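Local coordinates for minor fimbrium anchoring subunit Mfa2 (Porphyromonas gingivalis, PDB 5NFI), which anchors the minor fimbriae in the outer membrane through its interaction with Mfa1 and regulates fimbrial length, at residues N106-T111 and F199-K204. Sequence-based numbering, arbitrary orientation.
Sequences NIDGTT and FFTTLK
Asp108 takes a hydrogen bond from Thr201 where a type II beta turn, Ile107 to Thr110, sits against the end of strand 196-202. The bond runs from Thr201 OG1 to Asp108 OD1 over 2.7 Å, and the carboxylate receives it on the anti lone pair, away from OD2. The same OD1 also lies 3.7 Å from Phe199 CE2, the two side chains running alongside each other in opposite senses. The carboxylate plane is tilted 60° from the plane of the Phe199 ring.

Thr201 reaches the turn with both branches. Its chi1 of -56° sets OG1 beside the backbone N, anti to the carbonyl carbon, which leaves CG2 anti to N and facing Ile107, 3.7 Å from Ile107 CG1. Farther along, Ile107 CD1 meets Leu203 CD2 at 3.7 Å, the two chains roughly perpendicular. A water joins the backbones as well, accepting from Ile107 N and donating to Thr201 O.

Behind this shell, backbone hydrogen bonds hold strand 196-202 between two neighbours: Phe199 bonds to Glu187 of strand 182-190, Phe200 and Thr202 to Val146 and Asn144 of strand 133-151. The contact thus joins the loop between strands 103-104 and 113-122 to a sheet of this transthyretin-clan protein. The turn itself is closed by Thr110 N, 3.2 Å from Ile107 O. That oxygen also accepts Thr110 OG1 at 3.0 Å, in the carbonyl plane and on a lone pair.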
ATOM      1  N   ASN A 106      -5.625  11.744   6.286  1.00 46.94           N
ATOM      2  CA  ASN A 106      -4.501  11.235   7.057  1.00 47.37           C
ATOM      3  C   ASN A 106      -4.719   9.795   7.483  1.00 48.27           C
ATOM      4  O   ASN A 106      -5.642   9.518   8.253  1.00 49.40           O
ATOM      5  CB  ASN A 106      -4.271  12.091   8.283  1.00 47.56           C
ATOM      6  CG  ASN A 106      -3.199  11.538   9.172  1.00 48.26           C
ATOM      7  OD1 ASN A 106      -2.271  10.877   8.714  1.00 47.36           O
ATOM      8  ND2 ASN A 106      -3.327  11.788  10.465  1.00 50.31           N
ATOM      9  N   ILE A 107      -3.867   8.886   7.011  1.00 47.89           N
ATOM     10  CA  ILE A 107      -4.056   7.485   7.324  1.00 48.49           C
ATOM     11  C   ILE A 107      -2.961   6.910   8.220  1.00 49.50           C
ATOM     12  O   ILE A 107      -2.788   5.688   8.282  1.00 49.27           O
ATOM     13  CB  ILE A 107      -4.165   6.619   6.036  1.00 56.42           C
ATOM     14  CG1 ILE A 107      -2.838   6.584   5.273  1.00 41.50           C
ATOM     15  CG2 ILE A 107      -5.378   7.054   5.176  1.00 41.89           C
ATOM     16  CD1 ILE A 107      -2.907   5.824   3.997  1.00 41.32           C
ATOM     17  N   ASP A 108      -2.250   7.778   8.940  1.00 50.44           N
ATOM     18  CA  ASP A 108      -1.276   7.296   9.929  1.00 50.29           C
ATOM     19  C   ASP A 108      -1.989   6.348  10.864  1.00 48.57           C
ATOM     20  O   ASP A 108      -3.145   6.552  11.189  1.00 47.75           O
ATOM     21  CB  ASP A 108      -0.633   8.425  10.759  1.00 51.59           C
ATOM     22  CG  ASP A 108       0.039   9.494   9.907  1.00 53.04           C
ATOM     23  OD1 ASP A 108       0.592   9.173   8.823  1.00 53.68           O
ATOM     24  OD2 ASP A 108       0.008  10.675  10.329  1.00 53.40           O
ATOM     25  N   GLY A 109      -1.283   5.311  11.294  1.00 49.01           N
ATOM     26  CA  GLY A 109      -1.796   4.401  12.291  1.00 49.82           C
ATOM     27  C   GLY A 109      -2.775   3.387  11.734  1.00 50.41           C
ATOM     28  O   GLY A 109      -3.416   2.682  12.499  1.00 52.17           O
ATOM     29  N   THR A 110      -2.898   3.317  10.412  1.00 49.58           N
ATOM     30  CA  THR A 110      -3.722   2.298   9.777  1.00 49.91           C
ATOM     31  C   THR A 110      -2.895   1.351   8.916  1.00 50.39           C
ATOM     32  O   THR A 110      -1.919   1.743   8.297  1.00 51.26           O
ATOM     33  CB  THR A 110      -4.813   2.912   8.884  1.00 49.37           C
ATOM     34  OG1 THR A 110      -4.276   3.172   7.581  1.00 48.43           O
ATOM     35  CG2 THR A 110      -5.365   4.190   9.488  1.00 49.63           C
ATOM     36  N   THR A 111      -3.308   0.099   8.852  1.00 50.65           N
ATOM     37  CA  THR A 111      -2.691  -0.855   7.945  1.00 49.42           C
ATOM     38  C   THR A 111      -3.691  -1.214   6.877  1.00 48.22           C
ATOM     39  O   THR A 111      -4.893  -1.231   7.140  1.00 48.47           O
ATOM     40  CB  THR A 111      -2.242  -2.110   8.672  1.00 49.94           C
ATOM     41  OG1 THR A 111      -3.232  -2.472   9.650  1.00 50.61           O
ATOM     42  CG2 THR A 111      -0.927  -1.841   9.376  1.00 50.46           C
ATOM     43  N   PHE A 199       6.818  12.628   8.909  1.00 57.49           N
ATOM     44  CA  PHE A 199       6.325  11.254   8.851  1.00 55.30           C
ATOM     45  C   PHE A 199       5.083  11.110   7.961  1.00 53.16           C
ATOM     46  O   PHE A 199       4.075  11.793   8.157  1.00 53.38           O
ATOM     47  CB  PHE A 199       6.028  10.736  10.252  1.00 55.72           C
ATOM     48  CG  PHE A 199       5.501   9.327  10.273  1.00 55.99           C
ATOM     49  CD1 PHE A 199       6.366   8.251  10.250  1.00 56.26           C
ATOM     50  CD2 PHE A 199       4.132   9.080  10.301  1.00 55.97           C
ATOM     51  CE1 PHE A 199       5.872   6.950  10.267  1.00 56.79           C
ATOM     52  CE2 PHE A 199       3.638   7.792  10.307  1.00 56.07           C
ATOM     53  CZ  PHE A 199       4.505   6.725  10.294  1.00 56.41           C
ATOM     54  N   PHE A 200       5.170  10.212   6.986  1.00 51.15           N
ATOM     55  CA  PHE A 200       4.084   9.976   6.045  1.00 50.07           C
ATOM     56  C   PHE A 200       3.573   8.543   6.154  1.00 48.52           C
ATOM     57  O   PHE A 200       4.355   7.603   6.309  1.00 48.90           O
ATOM     58  CB  PHE A 200       4.534  10.221   4.597  1.00 50.79           C
ATOM     59  CG  PHE A 200       5.126  11.566   4.363  1.00 51.68           C
ATOM     60  CD1 PHE A 200       6.457  11.814   4.654  1.00 52.00           C
ATOM     61  CD2 PHE A 200       4.358  12.589   3.844  1.00 52.17           C
ATOM     62  CE1 PHE A 200       7.002  13.063   4.435  1.00 52.34           C
ATOM     63  CE2 PHE A 200       4.899  13.850   3.620  1.00 52.08           C
ATOM     64  CZ  PHE A 200       6.210  14.090   3.917  1.00 52.24           C
ATOM     65  N   THR A 201       2.267   8.365   6.062  1.00 46.55           N
ATOM     66  CA  THR A 201       1.763   7.040   5.822  1.00 45.92           C
ATOM     67  C   THR A 201       1.140   7.043   4.439  1.00 45.03           C
ATOM     68  O   THR A 201       0.148   7.737   4.183  1.00 45.52           O
ATOM     69  CB  THR A 201       0.736   6.581   6.870  1.00 47.13           C
ATOM     70  OG1 THR A 201       1.312   6.663   8.175  1.00 47.86           O
ATOM     71  CG2 THR A 201       0.348   5.145   6.598  1.00 47.29           C
ATOM     72  N   THR A 202       1.731   6.282   3.534  1.00 43.46           N
ATOM     73  CA  THR A 202       1.216   6.258   2.188  1.00 43.12           C
ATOM     74  C   THR A 202       0.773   4.838   1.867  1.00 43.74           C
ATOM     75  O   THR A 202       0.933   3.937   2.681  1.00 44.15           O
ATOM     76  CB  THR A 202       2.266   6.751   1.177  1.00 42.67           C
ATOM     77  OG1 THR A 202       1.712   6.731  -0.143  1.00 43.93           O
ATOM     78  CG2 THR A 202       3.493   5.874   1.211  1.00 42.28           C
ATOM     79  N   LEU A 203       0.212   4.625   0.690  1.00 43.93           N
ATOM     80  CA  LEU A 203      -0.188   3.282   0.350  1.00 45.73           C
ATOM     81  C   LEU A 203       0.949   2.646  -0.436  1.00 47.30           C
ATOM     82  O   LEU A 203       2.110   2.793  -0.049  1.00 47.30           O
ATOM     83  CB  LEU A 203      -1.517   3.274  -0.406  1.00 46.19           C
ATOM     84  CG  LEU A 203      -2.659   3.831   0.457  1.00 45.84           C
ATOM     85  CD1 LEU A 203      -3.943   3.928  -0.322  1.00 46.30           C
ATOM     86  CD2 LEU A 203      -2.858   2.972   1.703  1.00 46.52           C
ATOM     87  N   LYS A 204       0.627   1.922  -1.506  1.00 48.78           N
ATOM     88  CA  LYS A 204       1.594   1.031  -2.150  1.00 49.72           C
ATOM     89  C   LYS A 204       2.724   1.788  -2.853  1.00 49.31           C
ATOM     90  O   LYS A 204       2.499   2.783  -3.547  1.00 48.56           O
ATOM     91  CB  LYS A 204       0.880   0.108  -3.146  1.00 51.52           C
ATOM     92  CG  LYS A 204       1.761  -0.954  -3.787  1.00 52.92           C
ATOM     93  CD  LYS A 204       1.324  -2.343  -3.377  1.00 54.54           C
ATOM     94  CE  LYS A 204       1.320  -3.312  -4.549  1.00 57.23           C
ATOM     95  NZ  LYS A 204       2.692  -3.535  -5.119  1.00 58.24           N
TER
HETATM   96  O   HOH W   1      -1.323   9.636   5.437  1.00 51.97           O